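Local coordinates for protein prolyl-tRNA synthetase (PDB 3IAL) that probably charges tRNA(Pro) with L-proline at the expense of ATP, and holds a prolyl-adenylate in its class II active site here, at residues E472-K477 with C501-K506; D447-C452 with A460-Y465; D189-I194 with G206-R211. One frame throughout, in Å; residues are numbered along the deposited sequence.

Interaction 1 (E472-K477 with C501-K506); sequences EVWDKK and CALSGK
The sulfur of Cys501 accepts two backbone N-H groups, those of Leu503 and Ser504, and the turn so fixed sets Leu503 against Trp474 of helix 472-482. The bond from Leu503 N to Cys501 SG measures 3.4 Å at 156°, and that from Ser504 N to the same sulfur is slightly straighter at 164°. Ser504 OG then takes the N-H of Lys506 at 3.2 Å, which makes an ST turn. In this loop of the C-terminal domain of prolyl-tRNA synthetase, the Cys-x-x-Ser-Gly sequence and the paired N-H...S bonds resemble the turn of zinc knuckles, though no metal is bound here.

Leu503 lies over one face of the indole. Trp474 carries CG anti to its carbonyl carbon (chi1 -72°), which turns the indole toward the loop. Leu503 CB sits 3.6 Å from the centroid of the six-membered ring of Trp474, almost straight above the face, while Leu503 CD1 runs back toward the helix and meets Trp474 CE3 at 3.6 Å. At the far rim the carbonyl of the loop takes over: Leu503 O lies 3.3 Å from Trp474 CH2. The opposite face of the indole carries the aliphatic chain of Lys477, one turn on, whose CD stands 3.5 Å above the plane. Asp475 points away from the loop and bonds to Trp214 NE1 and the backbone N of Ile486, with a salt bridge to Lys479.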
loop_
_atom_site.group_PDB
_atom_site.type_symbol
_atom_site.label_atom_id
_atom_site.label_comp_id
_atom_site.label_asym_id
_atom_site.label_seq_id
_atom_site.Cartn_x
_atom_site.Cartn_y
_atom_site.Cartn_z
ATOM N N GLU B 472 3.824 -24.265 32.996
ATOM C CA GLU B 472 2.420 -24.198 32.592
ATOM C C GLU B 472 1.456 -24.569 33.722
ATOM O O GLU B 472 0.327 -24.098 33.747
ATOM C CB GLU B 472 2.146 -25.085 31.373
ATOM C CG GLU B 472 0.778 -24.823 30.789
ATOM C CD GLU B 472 0.490 -25.551 29.505
ATOM O OE1 GLU B 472 1.331 -26.344 29.035
ATOM O OE2 GLU B 472 -0.606 -25.303 28.963
ATOM N N VAL B 473 1.905 -25.406 34.652
ATOM C CA VAL B 473 1.104 -25.786 35.819
ATOM C C VAL B 473 0.622 -24.537 36.575
ATOM O O VAL B 473 -0.549 -24.439 36.956
ATOM C CB VAL B 473 1.908 -26.730 36.754
ATOM C CG1 VAL B 473 1.156 -27.018 38.035
ATOM C CG2 VAL B 473 2.230 -28.041 36.024
ATOM N N TRP B 474 1.531 -23.580 36.750
ATOM C CA TRP B 474 1.230 -22.300 37.394
ATOM C C TRP B 474 0.430 -21.345 36.503
ATOM O O TRP B 474 -0.386 -20.571 37.002
ATOM C CB TRP B 474 2.528 -21.652 37.889
ATOM C CG TRP B 474 3.071 -22.393 39.075
ATOM C CD1 TRP B 474 4.108 -23.288 39.092
ATOM C CD2 TRP B 474 2.562 -22.344 40.410
ATOM N NE1 TRP B 474 4.287 -23.777 40.366
ATOM C CE2 TRP B 474 3.349 -23.216 41.192
ATOM C CE3 TRP B 474 1.515 -21.644 41.024
ATOM C CZ2 TRP B 474 3.127 -23.401 42.562
ATOM C CZ3 TRP B 474 1.295 -21.828 42.386
ATOM C CH2 TRP B 474 2.097 -22.701 43.136
ATOM N N ASP B 475 0.639 -21.410 35.190
ATOM C CA ASP B 475 -0.198 -20.653 34.257
ATOM C C ASP B 475 -1.676 -21.032 34.457
ATOM O O ASP B 475 -2.545 -20.161 34.555
ATOM C CB ASP B 475 0.254 -20.906 32.812
ATOM C CG ASP B 475 -0.442 -20.003 31.798
ATOM O OD1 ASP B 475 -0.578 -18.773 32.024
ATOM O OD2 ASP B 475 -0.833 -20.540 30.746
ATOM N N LYS B 476 -1.957 -22.332 34.548
ATOM C CA LYS B 476 -3.325 -22.809 34.766
ATOM C C LYS B 476 -3.917 -22.371 36.118
ATOM O O LYS B 476 -5.067 -21.939 36.178
ATOM C CB LYS B 476 -3.388 -24.328 34.622
ATOM C CG LYS B 476 -3.136 -24.817 33.192
ATOM C CD LYS B 476 -3.162 -26.333 33.111
ATOM C CE LYS B 476 -2.801 -26.835 31.717
ATOM N NZ LYS B 476 -3.164 -28.277 31.557
ATOM N N LYS B 477 -3.138 -22.454 37.196
ATOM C CA LYS B 477 -3.639 -22.012 38.511
ATOM C C LYS B 477 -3.996 -20.524 38.499
ATOM O O LYS B 477 -5.016 -20.118 39.071
ATOM C CB LYS B 477 -2.626 -22.291 39.622
ATOM C CG LYS B 477 -2.424 -23.758 39.933
ATOM C CD LYS B 477 -1.272 -23.954 40.902
ATOM C CE LYS B 477 -1.086 -25.419 41.250
ATOM N NZ LYS B 477 -2.204 -25.936 42.084
ATOM N N CYS B 501 11.407 -18.020 43.911
ATOM C CA CYS B 501 10.192 -18.038 43.112
ATOM C C CYS B 501 8.996 -17.672 43.975
ATOM O O CYS B 501 8.785 -18.279 45.023
ATOM C CB CYS B 501 9.991 -19.430 42.507
ATOM S SG CYS B 501 8.412 -19.721 41.669
ATOM N N ALA B 502 8.214 -16.695 43.517
ATOM C CA ALA B 502 7.004 -16.243 44.221
ATOM C C ALA B 502 5.954 -17.333 44.436
ATOM O O ALA B 502 5.120 -17.214 45.330
ATOM C CB ALA B 502 6.364 -15.086 43.462
ATOM N N LEU B 503 5.967 -18.375 43.606
ATOM C CA LEU B 503 4.888 -19.355 43.617
ATOM C C LEU B 503 5.259 -20.691 44.269
ATOM O O LEU B 503 4.457 -21.247 45.014
ATOM C CB LEU B 503 4.359 -19.569 42.199
ATOM C CG LEU B 503 3.865 -18.299 41.491
ATOM C CD1 LEU B 503 3.243 -18.646 40.154
ATOM C CD2 LEU B 503 2.875 -17.499 42.348
ATOM N N SER B 504 6.463 -21.190 44.001
ATOM C CA SER B 504 6.899 -22.511 44.474
ATOM C C SER B 504 7.833 -22.453 45.675
ATOM O O SER B 504 7.981 -23.446 46.390
ATOM C CB SER B 504 7.621 -23.259 43.345
ATOM O OG SER B 504 8.833 -22.605 42.983
ATOM N N GLY B 505 8.481 -21.310 45.885
ATOM C CA GLY B 505 9.505 -21.180 46.918
ATOM C C GLY B 505 10.897 -21.629 46.490
ATOM O O GLY B 505 11.867 -21.422 47.225
ATOM N N LYS B 506 10.999 -22.233 45.304
ATOM C CA LYS B 506 12.272 -22.710 44.756
ATOM C C LYS B 506 13.142 -21.537 44.300
ATOM O O LYS B 506 12.666 -20.402 44.260
ATOM C CB LYS B 506 12.013 -23.664 43.583
ATOM C CG LYS B 506 11.261 -24.929 43.965
ATOM C CD LYS B 506 11.113 -25.855 42.767
ATOM C CE LYS B 506 10.152 -26.998 43.055
ATOM N NZ LYS B 506 9.718 -27.676 41.795
#

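Interaction 2 (D447-C452 with A460-Y465); sequences DEIVAC and ARFPFY
Ile449 reaches from helix 446-455 to both Ala460 and Phe462 of strand 459-464, and its two branches divide the work. Its CB is aimed at the strand. From there CG2, anti to the backbone N, drops onto the methyl of Ala460, with Ile449 CG2 and Ala460 CB 3.8 Å apart. On the other branch, Ile449 CG1 stands beside the backbone N (chi1 -64°) and passes Phe462 CD2 at 4.0 Å on its way to the ring. The tip ends over one face: Ile449 CD1 is 3.6 Å from the centroid of the Phe462 ring and 18° off the normal, a CH-pi contact displaced toward the rim. Its shortest approach is on that side, Ile449 CD1 to Phe462 CD2 at 3.4 Å.

The phenyl group meets the isoleucine chain at about a right angle. Phe462 holds CG between its backbone N and carbonyl carbon (chi1 61°), which raises the ring from the strand into the path of CD1, and Phe464 CD1 borders the ring edge in its plane. One helical turn beyond Ile449, Cys452 SG reaches the same methyl, lying 4.1 Å from Ala460 CB. The small alanine is consistent with the close approach there, 5.8 Å between Ile449 CA and Ala460 CA.

Ile449, Cys452, Ala460 and Phe462 are all buried. The axes of 447-452 and 460-464 run nearly antiparallel and approach to 8.7 Å, within a beta-alpha-beta unit of strand 440-442, helix 446-455 and strand 459-464. Strand 510-515 flanks 459-464 antiparallel, its Cys514 touching both Ile449 and Phe462, while Leu478 of helix 472-482 packs against Ile449.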
loop_
_atom_site.group_PDB
_atom_site.type_symbol
_atom_site.label_atom_id
_atom_site.label_comp_id
_atom_site.label_asym_id
_atom_site.label_seq_id
_atom_site.Cartn_x
_atom_site.Cartn_y
_atom_site.Cartn_z
ATOM N N ASP B 447 -1.057 -14.598 46.007
ATOM C CA ASP B 447 -2.076 -13.640 46.442
ATOM C C ASP B 447 -1.812 -12.227 45.936
ATOM O O ASP B 447 -2.743 -11.543 45.514
ATOM C CB ASP B 447 -2.184 -13.615 47.973
ATOM C CG ASP B 447 -2.845 -14.870 48.543
ATOM O OD1 ASP B 447 -3.349 -15.703 47.758
ATOM O OD2 ASP B 447 -2.860 -15.018 49.784
ATOM N N GLU B 448 -0.554 -11.795 45.978
ATOM C CA GLU B 448 -0.186 -10.469 45.488
ATOM C C GLU B 448 -0.387 -10.322 43.976
ATOM O O GLU B 448 -0.818 -9.266 43.512
ATOM C CB GLU B 448 1.252 -10.124 45.866
ATOM C CG GLU B 448 1.430 -9.767 47.346
ATOM C CD GLU B 448 2.827 -9.251 47.681
ATOM O OE1 GLU B 448 3.636 -9.041 46.754
ATOM O OE2 GLU B 448 3.112 -9.053 48.883
ATOM N N ILE B 449 -0.085 -11.376 43.214
ATOM C CA ILE B 449 -0.342 -11.374 41.771
ATOM C C ILE B 449 -1.843 -11.273 41.488
ATOM O O ILE B 449 -2.269 -10.485 40.645
ATOM C CB ILE B 449 0.181 -12.653 41.080
ATOM C CG1 ILE B 449 1.709 -12.747 41.176
ATOM C CG2 ILE B 449 -0.227 -12.664 39.622
ATOM C CD1 ILE B 449 2.252 -14.087 40.743
ATOM N N VAL B 450 -2.634 -12.075 42.196
ATOM C CA VAL B 450 -4.085 -12.080 42.027
ATOM C C VAL B 450 -4.728 -10.733 42.382
ATOM O O VAL B 450 -5.571 -10.229 41.646
ATOM C CB VAL B 450 -4.741 -13.189 42.891
ATOM C CG1 VAL B 450 -6.242 -12.983 42.983
ATOM C CG2 VAL B 450 -4.405 -14.564 42.324
ATOM N N ALA B 451 -4.346 -10.169 43.522
ATOM C CA ALA B 451 -4.872 -8.865 43.950
ATOM C C ALA B 451 -4.500 -7.769 42.954
ATOM O O ALA B 451 -5.285 -6.846 42.727
ATOM C CB ALA B 451 -4.373 -8.502 45.347
ATOM N N CYS B 452 -3.313 -7.881 42.358
ATOM C CA CYS B 452 -2.857 -6.924 41.353
ATOM C C CYS B 452 -3.751 -6.993 40.120
ATOM O O CYS B 452 -4.304 -5.982 39.681
ATOM C CB CYS B 452 -1.406 -7.198 40.962
ATOM S SG CYS B 452 -0.815 -6.192 39.583
ATOM N N ALA B 460 1.720 -8.127 36.161
ATOM C CA ALA B 460 2.228 -8.545 37.470
ATOM C C ALA B 460 3.557 -9.251 37.253
ATOM O O ALA B 460 3.618 -10.287 36.585
ATOM C CB ALA B 460 1.241 -9.475 38.162
ATOM N N ARG B 461 4.615 -8.672 37.811
ATOM C CA ARG B 461 5.977 -9.150 37.624
ATOM C C ARG B 461 6.413 -9.894 38.877
ATOM O O ARG B 461 6.213 -9.416 39.982
ATOM C CB ARG B 461 6.893 -7.960 37.362
ATOM C CG ARG B 461 8.327 -8.306 37.008
ATOM C CD ARG B 461 9.083 -7.033 36.729
ATOM N NE ARG B 461 10.508 -7.247 36.485
ATOM C CZ ARG B 461 11.457 -7.241 37.423
ATOM N NH1 ARG B 461 11.154 -7.063 38.704
ATOM N NH2 ARG B 461 12.729 -7.430 37.075
ATOM N N PHE B 462 6.982 -11.079 38.708
ATOM C CA PHE B 462 7.325 -11.917 39.851
ATOM C C PHE B 462 8.469 -12.868 39.534
ATOM O O PHE B 462 8.534 -13.419 38.432
ATOM C CB PHE B 462 6.098 -12.705 40.334
ATOM C CG PHE B 462 5.507 -13.646 39.302
ATOM C CD1 PHE B 462 5.833 -14.996 39.302
ATOM C CD2 PHE B 462 4.591 -13.193 38.370
ATOM C CE1 PHE B 462 5.278 -15.870 38.370
ATOM C CE2 PHE B 462 4.025 -14.062 37.438
ATOM C CZ PHE B 462 4.370 -15.399 37.438
ATOM N N PRO B 463 9.384 -13.064 40.502
ATOM C CA PRO B 463 10.423 -14.071 40.279
ATOM C C PRO B 463 9.785 -15.458 40.196
ATOM O O PRO B 463 8.798 -15.730 40.896
ATOM C CB PRO B 463 11.347 -13.938 41.498
ATOM C CG PRO B 463 10.579 -13.150 42.514
ATOM C CD PRO B 463 9.486 -12.407 41.818
ATOM N N PHE B 464 10.336 -16.309 39.339
ATOM C CA PHE B 464 9.733 -17.599 39.037
ATOM C C PHE B 464 10.829 -18.632 38.778
ATOM O O PHE B 464 11.890 -18.294 38.257
ATOM C CB PHE B 464 8.806 -17.444 37.824
ATOM C CG PHE B 464 7.946 -18.641 37.540
ATOM C CD1 PHE B 464 7.012 -19.082 38.460
ATOM C CD2 PHE B 464 8.046 -19.302 36.321
ATOM C CE1 PHE B 464 6.199 -20.188 38.179
ATOM C CE2 PHE B 464 7.253 -20.393 36.031
ATOM C CZ PHE B 464 6.324 -20.842 36.964
ATOM N N TYR B 465 10.550 -19.886 39.122
ATOM C CA TYR B 465 11.578 -20.929 39.195
ATOM C C TYR B 465 12.004 -21.579 37.863
ATOM O O TYR B 465 13.005 -22.290 37.831
ATOM C CB TYR B 465 11.131 -22.024 40.176
ATOM C CG TYR B 465 10.199 -23.055 39.581
ATOM C CD1 TYR B 465 10.696 -24.269 39.095
ATOM C CD2 TYR B 465 8.834 -22.820 39.494
ATOM C CE1 TYR B 465 9.855 -25.215 38.550
ATOM C CE2 TYR B 465 7.987 -23.759 38.944
ATOM C CZ TYR B 465 8.503 -24.959 38.479
ATOM O OH TYR B 465 7.667 -25.898 37.924
#

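Interaction 3 (D189-I194 with G206-R211); sequences DYWKVI and GQKLRR
Helix 180-201 and strand 207-211 come nearest at Trp191 and Lys208, whose CA atoms are still 9.2 Å apart, so two long side chains bridge the gap. Both point across it. The lysine is fully extended: CG leaves anti to the backbone N (chi1 166°) and every later bond stays stretched, which lays the chain obliquely over one face of the indole. Lys208 CG passes the benzo side, 4.1 Å from Trp191 CZ2, and CD rides over the middle of the ring system about 4.0 Å above its plane. Beyond it CE and NZ cover the pyrrole. Lys208 NZ ends 3.7 Å from the centroid of the five-membered ring of Trp191, 15° off the normal, a cation-pi contact in which the ammonium group lies closest to CD1 of the indole, at 3.6 Å.

At the indole edge Trp191 NE1 donates to Glu224 OE1 of strand 222-229. That bond helps to hold the rotation of the ring, and the carboxylate may also make the pi face more attractive to the ammonium. Within the strand, Gln207 NE2 donates to Lys208 O at 3.2 Å, the donor standing well above the carbonyl plane.

Strand 207-211 pairs antiparallel with 222-229, while the indole also touches Ser226 and Ile241. The helix packs on the antiparallel sheet of the class II synthetase core, here with the Trp191 side chain about 9 Å from the bound prolyl-adenylate.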
loop_
_atom_site.group_PDB
_atom_site.type_symbol
_atom_site.label_atom_id
_atom_site.label_comp_id
_atom_site.label_asym_id
_atom_site.label_seq_id
_atom_site.Cartn_x
_atom_site.Cartn_y
_atom_site.Cartn_z
ATOM N N ASP B 189 17.091 -6.683 14.500
ATOM C CA ASP B 189 16.696 -5.764 13.418
ATOM C C ASP B 189 15.190 -5.528 13.424
ATOM O O ASP B 189 14.741 -4.398 13.251
ATOM C CB ASP B 189 17.139 -6.280 12.040
ATOM C CG ASP B 189 18.621 -6.075 11.788
ATOM O OD1 ASP B 189 19.298 -5.459 12.640
ATOM O OD2 ASP B 189 19.110 -6.519 10.728
ATOM N N TYR B 190 14.417 -6.591 13.626
ATOM C CA TYR B 190 12.964 -6.465 13.713
ATOM C C TYR B 190 12.598 -5.570 14.905
ATOM O O TYR B 190 11.780 -4.669 14.769
ATOM C CB TYR B 190 12.282 -7.827 13.898
ATOM C CG TYR B 190 12.354 -8.827 12.751
ATOM C CD1 TYR B 190 12.232 -8.445 11.420
ATOM C CD2 TYR B 190 12.469 -10.183 13.023
ATOM C CE1 TYR B 190 12.266 -9.401 10.392
ATOM C CE2 TYR B 190 12.501 -11.123 12.020
ATOM C CZ TYR B 190 12.399 -10.741 10.711
ATOM O OH TYR B 190 12.431 -11.731 9.747
ATOM N N TRP B 191 13.211 -5.821 16.065
ATOM C CA TRP B 191 12.955 -5.009 17.260
ATOM C C TRP B 191 13.321 -3.542 17.083
ATOM O O TRP B 191 12.623 -2.668 17.614
ATOM C CB TRP B 191 13.640 -5.596 18.502
ATOM C CG TRP B 191 12.841 -6.715 19.088
ATOM C CD1 TRP B 191 13.153 -8.038 19.086
ATOM C CD2 TRP B 191 11.566 -6.604 19.721
ATOM N NE1 TRP B 191 12.156 -8.763 19.688
ATOM C CE2 TRP B 191 11.168 -7.904 20.090
ATOM C CE3 TRP B 191 10.716 -5.526 20.008
ATOM C CZ2 TRP B 191 9.964 -8.161 20.737
ATOM C CZ3 TRP B 191 9.519 -5.777 20.648
ATOM C CH2 TRP B 191 9.153 -7.090 21.009
ATOM N N LYS B 192 14.391 -3.255 16.342
ATOM C CA LYS B 192 14.714 -1.862 16.011
ATOM C C LYS B 192 13.549 -1.157 15.310
ATOM O O LYS B 192 13.242 -0.005 15.603
ATOM C CB LYS B 192 15.967 -1.755 15.142
ATOM C CG LYS B 192 17.239 -1.392 15.897
ATOM C CD LYS B 192 17.838 -2.577 16.619
ATOM C CE LYS B 192 19.296 -2.330 16.977
ATOM N NZ LYS B 192 20.139 -2.323 15.750
ATOM N N VAL B 193 12.899 -1.853 14.387
ATOM C CA VAL B 193 11.797 -1.260 13.637
ATOM C C VAL B 193 10.556 -1.064 14.506
ATOM O O VAL B 193 9.882 -0.047 14.393
ATOM C CB VAL B 193 11.465 -2.083 12.378
ATOM C CG1 VAL B 193 10.255 -1.510 11.661
ATOM C CG2 VAL B 193 12.676 -2.096 11.452
ATOM N N ILE B 194 10.273 -2.030 15.376
ATOM C CA ILE B 194 9.187 -1.903 16.336
ATOM C C ILE B 194 9.375 -0.682 17.254
ATOM O O ILE B 194 8.428 0.080 17.461
ATOM C CB ILE B 194 9.016 -3.201 17.182
ATOM C CG1 ILE B 194 8.618 -4.384 16.292
ATOM C CG2 ILE B 194 7.972 -3.015 18.291
ATOM C CD1 ILE B 194 7.539 -4.081 15.286
ATOM N N GLY B 206 5.660 -0.900 24.961
ATOM C CA GLY B 206 5.152 -2.241 25.200
ATOM C C GLY B 206 6.162 -3.029 26.005
ATOM O O GLY B 206 7.341 -2.690 26.016
ATOM N N GLN B 207 5.703 -4.083 26.678
ATOM C CA GLN B 207 6.612 -4.983 27.393
ATOM C C GLN B 207 7.182 -6.036 26.448
ATOM O O GLN B 207 6.451 -6.904 25.963
ATOM C CB GLN B 207 5.903 -5.676 28.560
ATOM C CG GLN B 207 6.816 -6.590 29.378
ATOM C CD GLN B 207 7.959 -5.841 30.049
ATOM O OE1 GLN B 207 7.736 -4.880 30.784
ATOM N NE2 GLN B 207 9.186 -6.288 29.811
ATOM N N LYS B 208 8.487 -5.956 26.193
ATOM C CA LYS B 208 9.189 -6.960 25.400
ATOM C C LYS B 208 9.355 -8.236 26.216
ATOM O O LYS B 208 9.939 -8.199 27.294
ATOM C CB LYS B 208 10.561 -6.440 24.975
ATOM C CG LYS B 208 11.501 -7.524 24.446
ATOM C CD LYS B 208 12.688 -6.920 23.704
ATOM C CE LYS B 208 13.601 -7.995 23.143
ATOM N NZ LYS B 208 14.658 -7.390 22.286
ATOM N N LEU B 209 8.849 -9.354 25.695
ATOM C CA LEU B 209 8.957 -10.644 26.369
ATOM C C LEU B 209 9.325 -11.772 25.431
ATOM O O LEU B 209 8.970 -11.759 24.256
ATOM C CB LEU B 209 7.628 -11.014 27.022
ATOM C CG LEU B 209 7.066 -10.076 28.081
ATOM C CD1 LEU B 209 5.633 -10.476 28.394
ATOM C CD2 LEU B 209 7.940 -10.070 29.337
ATOM N N ARG B 210 10.022 -12.761 25.975
ATOM C CA ARG B 210 10.066 -14.079 25.391
ATOM C C ARG B 210 8.762 -14.779 25.811
ATOM O O ARG B 210 8.557 -15.073 26.993
ATOM C CB ARG B 210 11.286 -14.855 25.895
ATOM C CG ARG B 210 11.404 -16.293 25.361
ATOM C CD ARG B 210 11.809 -16.332 23.902
ATOM N NE ARG B 210 13.192 -15.899 23.690
ATOM C CZ ARG B 210 14.276 -16.665 23.859
ATOM N NH1 ARG B 210 14.172 -17.932 24.248
ATOM N NH2 ARG B 210 15.483 -16.155 23.637
ATOM N N ARG B 211 7.880 -15.030 24.845
ATOM C CA ARG B 211 6.608 -15.698 25.125
ATOM C C ARG B 211 6.869 -17.070 25.743
ATOM O O ARG B 211 7.794 -17.773 25.336
ATOM C CB ARG B 211 5.770 -15.814 23.842
ATOM C CG ARG B 211 4.438 -16.552 23.976
ATOM C CD ARG B 211 3.416 -15.755 24.763
ATOM N NE ARG B 211 2.869 -14.606 24.040
ATOM C CZ ARG B 211 2.600 -13.410 24.585
ATOM N NH1 ARG B 211 2.879 -13.152 25.862
ATOM N NH2 ARG B 211 2.071 -12.439 23.842
#

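Interactions 1 and 2 belong to the C-terminal domain and touch directly, Ala502 N probably bonding to Pro463 O at 2.9 Å; interaction 3 lies in the catalytic core, its nearest atoms about 6 Å from interaction 2. Only interaction 2 is fully buried, and it is purely apolar. The two surface contacts each lay a chain over a tryptophan face: in interaction 1 an aliphatic leucine from a polar, sulfur-gripped loop, in interaction 3 a charged lysine. Strand 485-489 joins the regions, pairing with 207-211 on one side and with 510-515, the neighbour of 459-464, on the other.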